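Local atomic coordinates of putative superoxide reductase (Thermotoga maritima, PDB entry 3QZB), a protein that probably reduces superoxide to hydrogen peroxide at a mononuclear iron centre, using electrons delivered by rubredoxin. Residues T61-R66 / C127-L132. Residues are numbered along the deposited sequence; the frame is centred on the assembly and turned at random.
With FE (Fe (III) ion), chain B.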
ATOM      1  N   THR A  61     -10.448  -9.174  14.514  1.00  8.85           N
ATOM      2  CA  THR A  61     -10.055  -9.804  13.327  1.00  8.88           C
ATOM      3  C   THR A  61     -11.153  -9.713  12.240  1.00  9.04           C
ATOM      4  O   THR A  61     -10.879  -9.545  11.066  1.00 10.30           O
ATOM      5  CB  THR A  61      -9.681 -11.275  13.644  1.00 10.33           C
ATOM      6  OG1 THR A  61      -8.603 -11.335  14.625  1.00 11.15           O
ATOM      7  CG2 THR A  61      -9.294 -12.079  12.396  1.00 11.55           C
ATOM      8  N   GLU A  62     -12.420  -9.801  12.652  1.00  8.33           N
ATOM      9  CA  GLU A  62     -13.543  -9.762  11.753  1.00  9.97           C
ATOM     10  C   GLU A  62     -13.948  -8.375  11.273  1.00  8.41           C
ATOM     11  O   GLU A  62     -14.527  -8.261  10.194  1.00 10.29           O
ATOM     12  CB  GLU A  62     -14.768 -10.466  12.408  1.00 10.94           C
ATOM     13  CG  GLU A  62     -14.509 -11.907  12.842  1.00 14.32           C
ATOM     14  CD  GLU A  62     -13.659 -12.096  14.145  1.00 15.21           C
ATOM     15  OE1 GLU A  62     -13.450 -11.151  14.960  1.00 11.91           O
ATOM     16  OE2 GLU A  62     -13.246 -13.275  14.381  1.00 19.71           O
ATOM     17  N   HIS A  63     -13.659  -7.346  12.082  1.00  7.52           N
ATOM     18  CA  HIS A  63     -14.182  -6.001  11.814  1.00  7.01           C
ATOM     19  C   HIS A  63     -13.148  -4.986  12.271  1.00  6.61           C
ATOM     20  O   HIS A  63     -12.900  -4.830  13.462  1.00  6.62           O
ATOM     21  CB  HIS A  63     -15.492  -5.772  12.548  1.00  6.91           C
ATOM     22  CG  HIS A  63     -16.111  -4.432  12.311  1.00  6.78           C
ATOM     23  ND1 HIS A  63     -16.983  -3.879  13.212  1.00  7.64           N
ATOM     24  CD2 HIS A  63     -15.937  -3.509  11.321  1.00  6.52           C
ATOM     25  CE1 HIS A  63     -17.340  -2.678  12.765  1.00  7.67           C
ATOM     26  NE2 HIS A  63     -16.718  -2.422  11.606  1.00  6.37           N
ATOM     27  N   HIS A  64     -12.627  -4.195  11.328  1.00  5.96           N
ATOM     28  CA  HIS A  64     -11.581  -3.235  11.632  1.00  6.23           C
ATOM     29  C   HIS A  64     -11.438  -2.221  10.533  1.00  5.06           C
ATOM     30  O   HIS A  64     -11.787  -2.474   9.374  1.00  6.10           O
ATOM     31  CB  HIS A  64     -10.235  -3.982  11.844  1.00  5.81           C
ATOM     32  CG  HIS A  64      -9.876  -4.910  10.702  1.00  6.01           C
ATOM     33  ND1 HIS A  64     -10.057  -6.271  10.793  1.00  6.96           N
ATOM     34  CD2 HIS A  64      -9.382  -4.687   9.465  1.00  5.76           C
ATOM     35  CE1 HIS A  64      -9.681  -6.818   9.647  1.00  7.21           C
ATOM     36  NE2 HIS A  64      -9.307  -5.883   8.811  1.00  7.05           N
ATOM     37  N   ILE A  65     -10.890  -1.076  10.895  1.00  5.15           N
ATOM     38  CA  ILE A  65     -10.453  -0.083   9.885  1.00  5.53           C
ATOM     39  C   ILE A  65      -9.130  -0.502   9.286  1.00  5.25           C
ATOM     40  O   ILE A  65      -8.167  -0.782   9.967  1.00  5.87           O
ATOM     41  CB  ILE A  65     -10.321   1.293  10.553  1.00  5.48           C
ATOM     42  CG1 ILE A  65     -11.622   1.726  11.254  1.00  6.38           C
ATOM     43  CG2 ILE A  65      -9.822   2.336   9.525  1.00  6.57           C
ATOM     44  CD1 ILE A  65     -12.823   1.749  10.348  1.00  7.68           C
ATOM     45  N   ARG A  66      -9.104  -0.594   7.964  1.00  5.11           N
ATOM     46  CA  ARG A  66      -7.940  -1.038   7.211  1.00  5.01           C
ATOM     47  C   ARG A  66      -6.910   0.074   6.946  1.00  4.56           C
ATOM     48  O   ARG A  66      -5.716  -0.199   6.977  1.00  5.08           O
ATOM     49  CB  ARG A  66      -8.416  -1.567   5.856  1.00  5.15           C
ATOM     50  CG  ARG A  66      -9.214  -2.871   5.900  1.00  5.35           C
ATOM     51  CD  ARG A  66      -8.316  -4.059   6.014  1.00  5.76           C
ATOM     52  NE  ARG A  66      -9.001  -5.343   5.912  1.00  6.26           N
ATOM     53  CZ  ARG A  66      -9.442  -5.863   4.793  1.00  6.66           C
ATOM     54  NH1 ARG A  66      -9.286  -5.252   3.640  1.00  7.59           N
ATOM     55  NH2 ARG A  66     -10.052  -7.057   4.802  1.00  7.36           N
ATOM     56  N   CYS A 127     -13.228   0.807   6.057  1.00  5.90           N
ATOM     57  CA  CYS A 127     -13.552  -0.278   6.986  1.00  5.24           C
ATOM     58  C   CYS A 127     -13.706  -1.543   6.188  1.00  6.25           C
ATOM     59  O   CYS A 127     -14.190  -1.539   5.061  1.00  6.29           O
ATOM     60  CB  CYS A 127     -14.844   0.088   7.711  1.00  6.04           C
ATOM     61  SG  CYS A 127     -15.384  -1.298   8.782  1.00  6.12           S
ATOM     62  N   ASN A 128     -13.243  -2.644   6.750  1.00  5.42           N
ATOM     63  CA  ASN A 128     -13.315  -3.934   6.026  1.00  5.89           C
ATOM     64  C   ASN A 128     -14.748  -4.411   5.749  1.00  6.55           C
ATOM     65  O   ASN A 128     -14.929  -5.223   4.839  1.00  7.39           O
ATOM     66  CB  ASN A 128     -12.489  -5.026   6.681  1.00  5.84           C
ATOM     67  CG  ASN A 128     -13.107  -5.584   7.931  1.00  6.20           C
ATOM     68  OD1 ASN A 128     -13.803  -4.883   8.672  1.00  6.98           O
ATOM     69  ND2 ASN A 128     -12.823  -6.862   8.216  1.00  8.34           N
ATOM     70  N   ILE A 129     -15.760  -3.880   6.466  1.00  5.84           N
ATOM     71  CA  ILE A 129     -17.136  -4.260   6.196  1.00  6.08           C
ATOM     72  C   ILE A 129     -18.076  -3.087   5.988  1.00  5.76           C
ATOM     73  O   ILE A 129     -19.194  -3.284   5.543  1.00  6.61           O
ATOM     74  CB  ILE A 129     -17.697  -5.221   7.306  1.00  6.32           C
ATOM     75  CG1 ILE A 129     -17.882  -4.497   8.629  1.00  6.77           C
ATOM     76  CG2 ILE A 129     -16.827  -6.452   7.397  1.00  7.74           C
ATOM     77  CD1 ILE A 129     -18.371  -5.400   9.772  1.00  8.09           C
ATOM     78  N   HIS A 130     -17.664  -1.832   6.292  1.00  5.50           N
ATOM     79  CA  HIS A 130     -18.523  -0.678   6.159  1.00  5.33           C
ATOM     80  C   HIS A 130     -18.031   0.348   5.122  1.00  5.63           C
ATOM     81  O   HIS A 130     -18.459   1.514   5.131  1.00  6.21           O
ATOM     82  CB  HIS A 130     -18.713   0.035   7.501  1.00  6.41           C
ATOM     83  CG  HIS A 130     -19.394  -0.823   8.534  1.00  6.76           C
ATOM     84  ND1 HIS A 130     -18.805  -1.167   9.749  1.00  6.52           N
ATOM     85  CD2 HIS A 130     -20.646  -1.373   8.540  1.00  7.38           C
ATOM     86  CE1 HIS A 130     -19.673  -1.890  10.426  1.00  7.30           C
ATOM     87  NE2 HIS A 130     -20.784  -2.034   9.740  1.00  7.37           N
ATOM     88  N   GLY A 131     -17.171  -0.108   4.211  1.00  6.06           N
ATOM     89  CA  GLY A 131     -16.810   0.707   3.064  1.00  6.20           C
ATOM     90  C   GLY A 131     -16.065   1.995   3.374  1.00  5.31           C
ATOM     91  O   GLY A 131     -15.274   2.077   4.320  1.00  5.63           O
ATOM     92  N   LEU A 132     -16.216   2.953   2.465  1.00  5.88           N
ATOM     93  CA  LEU A 132     -15.443   4.175   2.383  1.00  5.30           C
ATOM     94  C   LEU A 132     -16.150   5.366   3.032  1.00  6.05           C
ATOM     95  O   LEU A 132     -17.376   5.560   2.900  1.00  6.39           O
ATOM     96  CB  LEU A 132     -15.203   4.543   0.900  1.00  6.12           C
ATOM     97  CG  LEU A 132     -14.258   3.565   0.155  1.00  5.84           C
ATOM     98  CD1 LEU A 132     -14.325   3.911  -1.382  1.00  6.77           C
ATOM     99  CD2 LEU A 132     -12.850   3.633   0.635  1.00  6.65           C
TER
HETATM  100 FE    FE B 132     -16.831  -0.593  10.471  1.00  5.79          FE
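The iron site of a superoxide reductase, a single metal held by four histidines and one cysteine at the end of an immunoglobulin-like beta-sandwich, illustrates how loops between strands can build a metal centre. H63, just before strand 65-74, binds iron through NE2; C127, with SG 2.3 Å from FE, ends strand 119-127, and H130, binding through ND1, lies in the turn leading into strand 131-141. H29 and H57 complete the five ligands. CG of H63 stands anti to the backbone N (chi1 -179°), carrying the ring to the metal, where C127 SG lies at its edge. I129 lays CD1 over one face of that ring in a CH-pi contact, 3.6 Å from the centroid. The cysteine sulfur also accepts a hydrogen bond from I129 N.

N128 ties the two segments together. Its ND2 donates to E62 O at 3.0 Å, approaching from above the carbonyl plane, and its OD1 receives H64 N in a fairly straight bond (165°). The backbone adds N128 N to H64 O. An alanine here would strip E62 O and H64 N of these side-chain partners and would probably let the loop carrying H63 shift relative to the turn after C127. The amide also stacks on one face of the H64 imidazole, planes 25° apart, while H64 ND1 is hydrogen-bonded to T60 O. N128 CB sits over one face of the R66 guanidinium, toward its rim; R66 NH2 forms a salt bridge with E93 and NH1 bonds to N89 O, both of a second subunit. R66 NE donates to H64 NE2 at 3.0 Å, close to the imidazole plane.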